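Local structure of O-methyltransferase (Saccharopolyspora spinosa, 4CE0) at residues 60-71 / 92-102; 75-83 / 178-186. The protein probably transfers a methyl group from S-adenosyl-L-methionine to the 4'-hydroxyl of a spinosyn rhamnose, with magnesium bound beside the cofactor pocket. One frame throughout, in Å; residues are numbered along the deposited sequence.

In the fold
Interaction 2 pairs two neighbouring parallel strands in the middle of the Rossmann-like sheet, and interaction 1 joins the helices 56-73 and 88-100 that lie against one side of it, centres about 12 Å apart. The two meet at Phe79, whose CE2 is 3.5 Å from both Val67 CG1 and Leu97 CD2. Where 60-71 runs on toward 75-83, Val70 O lies 2.9 Å from Val75 N, a probable hydrogen bond. Interaction 2 contributes Glu81, Gly83 and Asp185 to the ligand pocket, and Asp185 to the magnesium site. The contacts of interaction 1 bind neither: between nearest atoms, the Leu60 side chain is about 7 Å from S-adenosyl-L-homocysteine and that of Leu63 about 11 Å from magnesium.

Interaction 1: residues 60-71 / 92-102; sequences LDNLQHCVEAVL and FMRAVLQAFGD
Phe92 of one helix lies against Leu60, Leu63 and Gln64 of the other, the start of an almost wholly apolar interface. The ring gets there because its CG stands anti to the backbone N (chi1 -174°). Leu60 CD2 approaches Phe92 CG to 3.9 Å, while Gln64 OE1 comes to the ring edge, near its plane, 3.6 Å from Phe92 CZ. Val96 CG2, from the ring's own helix, covers one face, offset toward the rim.

Aliphatic packing continues along the crossing. Leu63 and Met93 meet at about a right angle, both methyls of the leucine resting near Met93 CG. Val67 and Val96 reach tip to tip, and Val67 CG1 to Val96 CG1, at 3.5 Å, is tighter than usual carbon contact. Further on, Leu71 divides its branches: CD1 sits 3.8 Å from Phe100 CB, whereas CD2 faces Leu97 CD2 and Asp102 OD2, an oxygen that is salt-bridged to Arg105.

The polar element belongs to one helix. Gln64 NE2 donates to Glu68 OE2 at 2.7 Å, one turn on, with the acceptor close to the amide plane but the donor 40° out of the carboxylate plane. Gln64 OE1 is engaged by Lys13. This tie lies beside the aromatic contacts: Glu68 CG is 3.7 Å from Phe100 CE1, and these two side chains cross roughly perpendicularly. Just beyond Phe100, Gly101 adopts positive phi in a Schellman motif.

The helix axes approach to 10.2 Å and cross at -44°, consistent with two neighbouring helices layered on one side of a Rossmann-like sheet. Helix 6-16 adds Lys13 and Leu16 against Phe92, while Val67, Met93 and Leu97 rest on Phe79 of strand 78-82, which connects the two helices in sequence.

Interaction 2: residues 75-83 / 178-186; sequences VPGDFAETG and ELAVLRLDG. With MG (magnesium ion), chain C; SAH (S-adenosyl-L-homocysteine), chain B.
Glu81 and Arg183 lie side by side on one face of the paired strands, and their salt bridge lies at the buried end, within a network that includes Asp185. Both are extended, with CG anti to the backbone N (chi1 -171° and -170°), which brings Arg183 NH1 to 2.9 Å from Glu81 OE2. The same NH1 holds Asp185 OD2 at 3.0 Å, and both acceptors lie at the guanidinium edge; Asp212 takes NH2. Glu81 OE2 is also 2.8 Å from O of S-adenosyl-L-homocysteine. Asp185 OD1 binds magnesium at 2.0 Å, with Asp212, Asp213 and three waters completing the sphere.

Behind this site the strands run parallel, 8° apart, as the central pair of a Rossmann-like methyltransferase sheet, linked by bonds such as Arg183 N to Ala80 O. On the opposite face from Glu81, Ala80 CB presses 3.5 Å from Leu179 CD2.

At the other end the backbone stays bonded: Asp78 N donates almost straight to Glu178 O (2.9 Å), and at a beta bulge Asp78 O accepts from Ala180 N (2.7 Å) and weakly from Val181 N. Only the solvent-facing side chains are loose. Pro76 CB is 4.2 Å from Glu178 OE2, and a water bridges Asp78 OD2 to Glu178 N, while Trp108 and Thr106 hold the Asp78 carboxylate.

Interaction 1: residues 60-71 / 92-102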
loop_
_atom_site.group_PDB
_atom_site.type_symbol
_atom_site.label_atom_id
_atom_site.label_comp_id
_atom_site.label_asym_id
_atom_site.label_seq_id
_atom_site.Cartn_x
_atom_site.Cartn_y
_atom_site.Cartn_z
ATOM N N LEU A 60 8.977 -5.507 11.145
ATOM C CA LEU A 60 7.696 -5.922 10.575
ATOM C C LEU A 60 7.886 -7.295 9.924
ATOM O O LEU A 60 6.967 -8.130 9.953
ATOM C CB LEU A 60 7.189 -4.905 9.547
ATOM C CG LEU A 60 6.407 -3.693 10.030
ATOM C CD1 LEU A 60 6.219 -2.773 8.851
ATOM C CD2 LEU A 60 5.063 -4.071 10.656
ATOM N N ASP A 61 9.082 -7.558 9.371
ATOM C CA ASP A 61 9.349 -8.876 8.780
ATOM C C ASP A 61 9.383 -9.925 9.882
ATOM O O ASP A 61 8.955 -11.075 9.713
ATOM C CB ASP A 61 10.688 -8.942 8.039
ATOM C CG ASP A 61 10.717 -8.111 6.758
ATOM O OD1 ASP A 61 9.659 -7.698 6.243
ATOM O OD2 ASP A 61 11.838 -7.876 6.253
ATOM N N ASN A 62 9.950 -9.567 11.013
ATOM C CA ASN A 62 9.948 -10.509 12.126
ATOM C C ASN A 62 8.513 -10.801 12.542
ATOM O O ASN A 62 8.115 -11.965 12.811
ATOM C CB ASN A 62 10.767 -9.954 13.294
ATOM C CG ASN A 62 10.498 -10.696 14.595
ATOM O OD1 ASN A 62 9.676 -10.265 15.408
ATOM N ND2 ASN A 62 11.149 -11.830 14.769
ATOM N N LEU A 63 7.698 -9.753 12.577
ATOM C CA LEU A 63 6.310 -9.923 13.041
ATOM C C LEU A 63 5.577 -10.869 12.091
ATOM O O LEU A 63 4.846 -11.761 12.518
ATOM C CB LEU A 63 5.626 -8.568 13.136
ATOM C CG LEU A 63 4.212 -8.494 13.719
ATOM C CD1 LEU A 63 4.092 -9.279 14.977
ATOM C CD2 LEU A 63 3.840 -7.024 13.998
ATOM N N GLN A 64 5.835 -10.725 10.800
ATOM C CA GLN A 64 5.199 -11.578 9.798
ATOM C C GLN A 64 5.654 -13.045 9.966
ATOM O O GLN A 64 4.845 -13.948 9.858
ATOM C CB GLN A 64 5.555 -11.114 8.391
ATOM C CG GLN A 64 4.899 -11.988 7.287
ATOM C CD GLN A 64 5.072 -11.409 5.896
ATOM O OE1 GLN A 64 5.473 -10.260 5.740
ATOM N NE2 GLN A 64 4.791 -12.223 4.871
ATOM N N HIS A 65 6.953 -13.259 10.178
ATOM C CA HIS A 65 7.530 -14.607 10.386
ATOM C C HIS A 65 6.845 -15.282 11.554
ATOM O O HIS A 65 6.389 -16.425 11.447
ATOM C CB HIS A 65 9.042 -14.508 10.684
ATOM C CG HIS A 65 9.674 -15.813 11.081
ATOM N ND1 HIS A 65 9.713 -16.259 12.386
ATOM C CD2 HIS A 65 10.289 -16.761 10.337
ATOM C CE1 HIS A 65 10.322 -17.432 12.429
ATOM N NE2 HIS A 65 10.689 -17.756 11.202
ATOM N N CYS A 66 6.713 -14.557 12.670
ATOM C CA CYS A 66 6.060 -15.115 13.865
ATOM C C CYS A 66 4.561 -15.432 13.668
ATOM O O CYS A 66 4.071 -16.487 14.055
ATOM C CB CYS A 66 6.232 -14.172 15.068
ATOM S SG CYS A 66 7.971 -13.973 15.601
ATOM N N VAL A 67 3.819 -14.488 13.116
ATOM C CA VAL A 67 2.402 -14.678 12.909
ATOM C C VAL A 67 2.226 -15.849 11.940
ATOM O O VAL A 67 1.351 -16.687 12.166
ATOM C CB VAL A 67 1.751 -13.391 12.315
ATOM C CG1 VAL A 67 0.284 -13.648 11.856
ATOM C CG2 VAL A 67 1.869 -12.229 13.320
ATOM N N GLU A 68 3.049 -15.906 10.874
ATOM C CA GLU A 68 2.889 -16.971 9.863
ATOM C C GLU A 68 3.181 -18.349 10.440
ATOM O O GLU A 68 2.549 -19.337 10.054
ATOM C CB GLU A 68 3.750 -16.716 8.609
ATOM C CG GLU A 68 3.097 -15.685 7.647
ATOM C CD GLU A 68 3.912 -15.370 6.412
ATOM O OE1 GLU A 68 4.916 -16.058 6.181
ATOM O OE2 GLU A 68 3.536 -14.434 5.669
ATOM N N ALA A 69 4.125 -18.404 11.376
ATOM C CA ALA A 69 4.563 -19.669 11.973
ATOM C C ALA A 69 3.475 -20.201 12.874
ATOM O O ALA A 69 3.155 -21.405 12.872
ATOM C CB ALA A 69 5.868 -19.474 12.759
ATOM N N VAL A 70 2.903 -19.297 13.655
ATOM C CA VAL A 70 1.784 -19.629 14.534
ATOM C C VAL A 70 0.584 -20.165 13.748
ATOM O O VAL A 70 -0.104 -21.098 14.197
ATOM C CB VAL A 70 1.382 -18.377 15.322
ATOM C CG1 VAL A 70 -0.088 -18.303 15.561
ATOM C CG2 VAL A 70 2.191 -18.284 16.646
ATOM N N LEU A 71 0.294 -19.531 12.612
ATOM C CA LEU A 71 -0.803 -19.974 11.758
ATOM C C LEU A 71 -0.499 -21.352 11.132
ATOM O O LEU A 71 -1.352 -22.227 11.144
ATOM C CB LEU A 71 -1.087 -18.963 10.650
ATOM C CG LEU A 71 -1.638 -17.598 11.054
ATOM C CD1 LEU A 71 -1.969 -16.813 9.790
ATOM C CD2 LEU A 71 -2.847 -17.673 11.987
ATOM N N PHE A 92 -0.813 -4.420 10.851
ATOM C CA PHE A 92 -0.121 -5.470 10.135
ATOM C C PHE A 92 -0.539 -6.864 10.570
ATOM O O PHE A 92 -0.833 -7.694 9.730
ATOM C CB PHE A 92 1.394 -5.337 10.254
ATOM C CG PHE A 92 2.124 -6.309 9.407
ATOM C CD1 PHE A 92 2.132 -6.152 8.014
ATOM C CD2 PHE A 92 2.768 -7.404 9.974
ATOM C CE1 PHE A 92 2.800 -7.055 7.216
ATOM C CE2 PHE A 92 3.434 -8.318 9.191
ATOM C CZ PHE A 92 3.461 -8.137 7.795
ATOM N N MET A 93 -0.622 -7.114 11.877
ATOM C CA MET A 93 -1.049 -8.440 12.327
ATOM C C MET A 93 -2.454 -8.741 11.808
ATOM O O MET A 93 -2.756 -9.857 11.386
ATOM C CB MET A 93 -1.021 -8.541 13.856
ATOM C CG MET A 93 0.327 -8.357 14.433
ATOM S SD MET A 93 0.404 -8.798 16.175
ATOM C CE MET A 93 -0.283 -7.332 16.862
ATOM N N ARG A 94 -3.313 -7.748 11.836
ATOM C CA ARG A 94 -4.681 -7.953 11.337
ATOM C C ARG A 94 -4.635 -8.246 9.840
ATOM O O ARG A 94 -5.421 -9.049 9.309
ATOM C CB ARG A 94 -5.554 -6.742 11.620
ATOM C CG ARG A 94 -6.974 -6.773 10.956
ATOM C CD ARG A 94 -7.893 -7.844 11.488
ATOM N NE ARG A 94 -9.109 -8.029 10.676
ATOM C CZ ARG A 94 -9.247 -8.944 9.712
ATOM N NH1 ARG A 94 -8.244 -9.752 9.372
ATOM N NH2 ARG A 94 -10.389 -9.047 9.061
ATOM N N ALA A 95 -3.682 -7.628 9.160
ATOM C CA ALA A 95 -3.593 -7.817 7.700
ATOM C C ALA A 95 -3.060 -9.217 7.371
ATOM O O ALA A 95 -3.468 -9.821 6.381
ATOM C CB ALA A 95 -2.745 -6.753 7.076
ATOM N N VAL A 96 -2.167 -9.750 8.199
ATOM C CA VAL A 96 -1.698 -11.107 7.944
ATOM C C VAL A 96 -2.869 -12.114 8.038
ATOM O O VAL A 96 -3.050 -12.954 7.138
ATOM C CB VAL A 96 -0.564 -11.512 8.864
ATOM C CG1 VAL A 96 -0.095 -12.900 8.489
ATOM C CG2 VAL A 96 0.597 -10.510 8.765
ATOM N N LEU A 97 -3.660 -12.024 9.115
ATOM C CA LEU A 97 -4.897 -12.814 9.235
ATOM C C LEU A 97 -5.786 -12.687 8.000
ATOM O O LEU A 97 -6.325 -13.675 7.503
ATOM C CB LEU A 97 -5.716 -12.385 10.462
ATOM C CG LEU A 97 -5.058 -12.542 11.829
ATOM C CD1 LEU A 97 -6.026 -12.100 12.919
ATOM C CD2 LEU A 97 -4.596 -13.969 12.032
ATOM N N GLN A 98 -5.990 -11.458 7.542
ATOM C CA GLN A 98 -6.718 -11.225 6.302
ATOM C C GLN A 98 -6.042 -11.939 5.141
ATOM O O GLN A 98 -6.727 -12.515 4.307
ATOM C CB GLN A 98 -6.779 -9.713 6.002
ATOM C CG GLN A 98 -7.609 -9.349 4.783
ATOM C CD GLN A 98 -9.068 -9.688 4.964
ATOM O OE1 GLN A 98 -9.722 -10.187 4.044
ATOM N NE2 GLN A 98 -9.591 -9.428 6.157
ATOM N N ALA A 99 -4.714 -11.889 5.046
ATOM C CA ALA A 99 -4.038 -12.498 3.877
ATOM C C ALA A 99 -4.227 -14.004 3.896
ATOM O O ALA A 99 -4.250 -14.651 2.850
ATOM C CB ALA A 99 -2.568 -12.179 3.866
ATOM N N PHE A 100 -4.359 -14.559 5.097
ATOM C CA PHE A 100 -4.452 -16.007 5.229
ATOM C C PHE A 100 -5.880 -16.505 5.389
ATOM O O PHE A 100 -6.105 -17.697 5.507
ATOM C CB PHE A 100 -3.591 -16.485 6.384
ATOM C CG PHE A 100 -2.149 -16.665 6.008
ATOM C CD1 PHE A 100 -1.282 -15.581 5.995
ATOM C CD2 PHE A 100 -1.657 -17.924 5.670
ATOM C CE1 PHE A 100 0.032 -15.740 5.639
ATOM C CE2 PHE A 100 -0.344 -18.094 5.323
ATOM C CZ PHE A 100 0.510 -16.996 5.304
ATOM N N GLY A 101 -6.847 -15.593 5.363
ATOM C CA GLY A 101 -8.239 -15.975 5.525
ATOM C C GLY A 101 -8.623 -16.501 6.910
ATOM O O GLY A 101 -9.682 -17.083 7.052
ATOM N N ASP A 102 -7.777 -16.302 7.925
ATOM C CA ASP A 102 -8.103 -16.708 9.305
ATOM C C ASP A 102 -9.082 -15.693 9.911
ATOM O O ASP A 102 -8.743 -14.531 10.132
ATOM C CB ASP A 102 -6.834 -16.829 10.159
ATOM C CG ASP A 102 -7.130 -17.242 11.623
ATOM O OD1 ASP A 102 -8.064 -16.677 12.266
ATOM O OD2 ASP A 102 -6.418 -18.132 12.135
#

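Interaction 2: residues 75-83 / 178-186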
loop_
_atom_site.group_PDB
_atom_site.type_symbol
_atom_site.label_atom_id
_atom_site.label_comp_id
_atom_site.label_asym_id
_atom_site.label_seq_id
_atom_site.Cartn_x
_atom_site.Cartn_y
_atom_site.Cartn_z
ATOM N N VAL A 75 -0.707 -22.995 16.357
ATOM C CA VAL A 75 -0.668 -22.432 17.714
ATOM C C VAL A 75 -1.968 -21.689 17.983
ATOM O O VAL A 75 -2.302 -20.764 17.266
ATOM C CB VAL A 75 0.504 -21.460 17.894
ATOM C CG1 VAL A 75 0.596 -20.977 19.341
ATOM C CG2 VAL A 75 1.790 -22.120 17.449
ATOM N N PRO A 76 -2.717 -22.096 19.015
ATOM C CA PRO A 76 -3.954 -21.343 19.211
ATOM C C PRO A 76 -3.750 -20.007 19.921
ATOM O O PRO A 76 -2.804 -19.796 20.697
ATOM C CB PRO A 76 -4.811 -22.303 20.050
ATOM C CG PRO A 76 -3.854 -23.138 20.782
ATOM C CD PRO A 76 -2.595 -23.236 19.944
ATOM N N GLY A 77 -4.657 -19.080 19.636
ATOM C CA GLY A 77 -4.763 -17.872 20.433
ATOM C C GLY A 77 -4.805 -16.605 19.623
ATOM O O GLY A 77 -4.680 -16.638 18.407
ATOM N N ASP A 78 -5.036 -15.501 20.323
ATOM C CA ASP A 78 -5.155 -14.197 19.723
ATOM C C ASP A 78 -3.781 -13.582 19.644
ATOM O O ASP A 78 -2.755 -14.198 20.047
ATOM C CB ASP A 78 -6.065 -13.306 20.574
ATOM C CG ASP A 78 -7.505 -13.745 20.547
ATOM O OD1 ASP A 78 -7.919 -14.405 19.568
ATOM O OD2 ASP A 78 -8.224 -13.434 21.529
ATOM N N PHE A 79 -3.747 -12.359 19.139
ATOM C CA PHE A 79 -2.488 -11.634 19.046
ATOM C C PHE A 79 -2.694 -10.415 19.882
ATOM O O PHE A 79 -3.796 -9.899 19.937
ATOM C CB PHE A 79 -2.192 -11.199 17.602
ATOM C CG PHE A 79 -2.084 -12.328 16.619
ATOM C CD1 PHE A 79 -1.819 -13.620 17.025
ATOM C CD2 PHE A 79 -2.203 -12.076 15.269
ATOM C CE1 PHE A 79 -1.695 -14.664 16.081
ATOM C CE2 PHE A 79 -2.090 -13.104 14.332
ATOM C CZ PHE A 79 -1.839 -14.403 14.748
ATOM N N ALA A 80 -1.646 -9.920 20.507
ATOM C CA ALA A 80 -1.774 -8.730 21.298
ATOM C C ALA A 80 -0.528 -7.893 21.203
ATOM O O ALA A 80 0.574 -8.448 21.265
ATOM C CB ALA A 80 -2.053 -9.112 22.773
ATOM N N GLU A 81 -0.695 -6.571 21.087
ATOM C CA GLU A 81 0.435 -5.649 21.243
ATOM C C GLU A 81 0.180 -4.646 22.358
ATOM O O GLU A 81 -0.837 -3.940 22.382
ATOM C CB GLU A 81 0.834 -4.914 19.948
ATOM C CG GLU A 81 2.185 -4.103 20.114
ATOM C CD GLU A 81 2.505 -3.182 18.965
ATOM O OE1 GLU A 81 1.553 -2.531 18.456
ATOM O OE2 GLU A 81 3.708 -3.094 18.576
ATOM N N THR A 82 1.128 -4.608 23.289
ATOM C CA THR A 82 1.096 -3.673 24.391
ATOM C C THR A 82 2.040 -2.568 24.037
ATOM O O THR A 82 3.275 -2.688 24.192
ATOM C CB THR A 82 1.420 -4.322 25.780
ATOM O OG1 THR A 82 2.698 -4.984 25.784
ATOM C CG2 THR A 82 0.359 -5.318 26.135
ATOM N N GLY A 83 1.437 -1.488 23.564
ATOM C CA GLY A 83 2.151 -0.322 23.060
ATOM C C GLY A 83 2.017 -0.263 21.540
ATOM O O GLY A 83 2.773 -0.936 20.822
ATOM N N GLU A 178 -6.380 -16.439 25.611
ATOM C CA GLU A 178 -5.096 -16.980 25.186
ATOM C C GLU A 178 -4.478 -16.209 24.031
ATOM O O GLU A 178 -5.161 -15.539 23.266
ATOM C CB GLU A 178 -5.192 -18.482 24.871
ATOM C CG GLU A 178 -6.219 -18.881 23.853
ATOM C CD GLU A 178 -6.382 -20.392 23.732
ATOM O OE1 GLU A 178 -5.569 -21.133 24.305
ATOM O OE2 GLU A 178 -7.316 -20.844 23.046
ATOM N N LEU A 179 -3.166 -16.314 23.940
ATOM C CA LEU A 179 -2.403 -15.563 22.980
ATOM C C LEU A 179 -1.490 -16.531 22.287
ATOM O O LEU A 179 -0.907 -17.409 22.922
ATOM C CB LEU A 179 -1.566 -14.477 23.683
ATOM C CG LEU A 179 -2.327 -13.287 24.295
ATOM C CD1 LEU A 179 -1.417 -12.396 25.152
ATOM C CD2 LEU A 179 -2.973 -12.468 23.212
ATOM N N ALA A 180 -1.346 -16.340 20.984
ATOM C CA ALA A 180 -0.333 -17.040 20.218
ATOM C C ALA A 180 0.857 -16.132 19.962
ATOM O O ALA A 180 1.971 -16.605 19.718
ATOM C CB ALA A 180 -0.919 -17.506 18.895
ATOM N N VAL A 181 0.617 -14.824 19.957
ATOM C CA VAL A 181 1.697 -13.851 19.784
ATOM C C VAL A 181 1.510 -12.697 20.762
ATOM O O VAL A 181 0.439 -12.159 20.900
ATOM C CB VAL A 181 1.764 -13.297 18.311
ATOM C CG1 VAL A 181 2.755 -12.139 18.179
ATOM C CG2 VAL A 181 2.053 -14.390 17.323
ATOM N N LEU A 182 2.579 -12.309 21.431
ATOM C CA LEU A 182 2.526 -11.234 22.415
ATOM C C LEU A 182 3.649 -10.292 22.068
ATOM O O LEU A 182 4.828 -10.662 22.161
ATOM C CB LEU A 182 2.688 -11.799 23.848
ATOM C CG LEU A 182 2.943 -10.780 24.972
ATOM C CD1 LEU A 182 1.769 -9.795 25.063
ATOM C CD2 LEU A 182 3.210 -11.470 26.337
ATOM N N ARG A 183 3.290 -9.096 21.602
ATOM C CA ARG A 183 4.279 -8.099 21.198
ATOM C C ARG A 183 4.343 -6.975 22.233
ATOM O O ARG A 183 3.328 -6.379 22.567
ATOM C CB ARG A 183 3.986 -7.562 19.801
ATOM C CG ARG A 183 5.108 -6.702 19.240
ATOM C CD ARG A 183 4.882 -6.255 17.779
ATOM N NE ARG A 183 6.214 -6.048 17.271
ATOM C CZ ARG A 183 6.934 -4.950 17.448
ATOM N NH1 ARG A 183 6.397 -3.857 17.997
ATOM N NH2 ARG A 183 8.185 -4.949 17.015
ATOM N N LEU A 184 5.538 -6.743 22.783
ATOM C CA LEU A 184 5.754 -5.713 23.820
ATOM C C LEU A 184 6.494 -4.554 23.200
ATOM O O LEU A 184 7.603 -4.711 22.658
ATOM C CB LEU A 184 6.547 -6.246 24.989
ATOM C CG LEU A 184 5.801 -6.975 26.095
ATOM C CD1 LEU A 184 5.117 -8.210 25.589
ATOM C CD2 LEU A 184 6.797 -7.325 27.162
ATOM N N ASP A 185 5.863 -3.400 23.227
ATOM C CA ASP A 185 6.479 -2.217 22.676
ATOM C C ASP A 185 6.097 -1.041 23.543
ATOM O O ASP A 185 5.722 0.010 23.052
ATOM C CB ASP A 185 6.059 -2.016 21.212
ATOM C CG ASP A 185 7.060 -1.180 20.420
ATOM O OD1 ASP A 185 7.999 -0.606 21.051
ATOM O OD2 ASP A 185 6.919 -1.105 19.163
ATOM N N GLY A 186 6.127 -1.264 24.849
ATOM C CA GLY A 186 6.198 -0.183 25.819
ATOM C C GLY A 186 7.662 -0.138 26.210
ATOM O O GLY A 186 8.272 -1.170 26.491
HETATM MG MG MG C . 9.801 -0.084 20.228
HETATM N N SAH B . 4.999 2.198 16.308
HETATM C CA SAH B . 5.219 1.531 17.602
HETATM C CB SAH B . 4.601 2.189 18.811
HETATM C CG SAH B . 4.872 1.854 20.277
HETATM S SD SAH B . 5.237 3.466 21.033
HETATM C C SAH B . 4.501 0.276 17.303
HETATM O O SAH B . 4.220 -0.406 18.273
HETATM O OXT SAH B . 4.329 0.185 15.937
HETATM C "C5'" SAH B . 4.884 3.145 22.798
HETATM C "C4'" SAH B . 3.390 3.026 23.134
HETATM O "O4'" SAH B . 3.210 2.418 24.395
HETATM C "C3'" SAH B . 2.650 4.364 23.226
HETATM O "O3'" SAH B . 1.576 4.318 22.310
HETATM C "C2'" SAH B . 2.177 4.519 24.677
HETATM O "O2'" SAH B . 0.924 5.194 24.918
HETATM C "C1'" SAH B . 2.174 3.058 25.137
HETATM N N9 SAH B . 2.421 2.806 26.576
HETATM C C8 SAH B . 3.661 2.769 27.180
HETATM N N7 SAH B . 3.479 2.450 28.469
HETATM C C5 SAH B . 2.164 2.243 28.696
HETATM C C6 SAH B . 1.423 1.900 29.829
HETATM N N6 SAH B . 2.017 1.687 31.002
HETATM N N1 SAH B . 0.057 1.784 29.744
HETATM C C2 SAH B . -0.606 1.975 28.549
HETATM N N3 SAH B . 0.134 2.343 27.449
HETATM C C4 SAH B . 1.491 2.440 27.501
HETATM O O HOH W 1 -8.315 -14.896 23.889
HETATM O O HOH W 2 4.712 -3.362 26.795
HETATM O O HOH W 3 8.884 1.133 18.681
HETATM O O HOH W 4 11.510 1.136 19.344
HETATM O O HOH W 5 9.611 1.742 21.214
#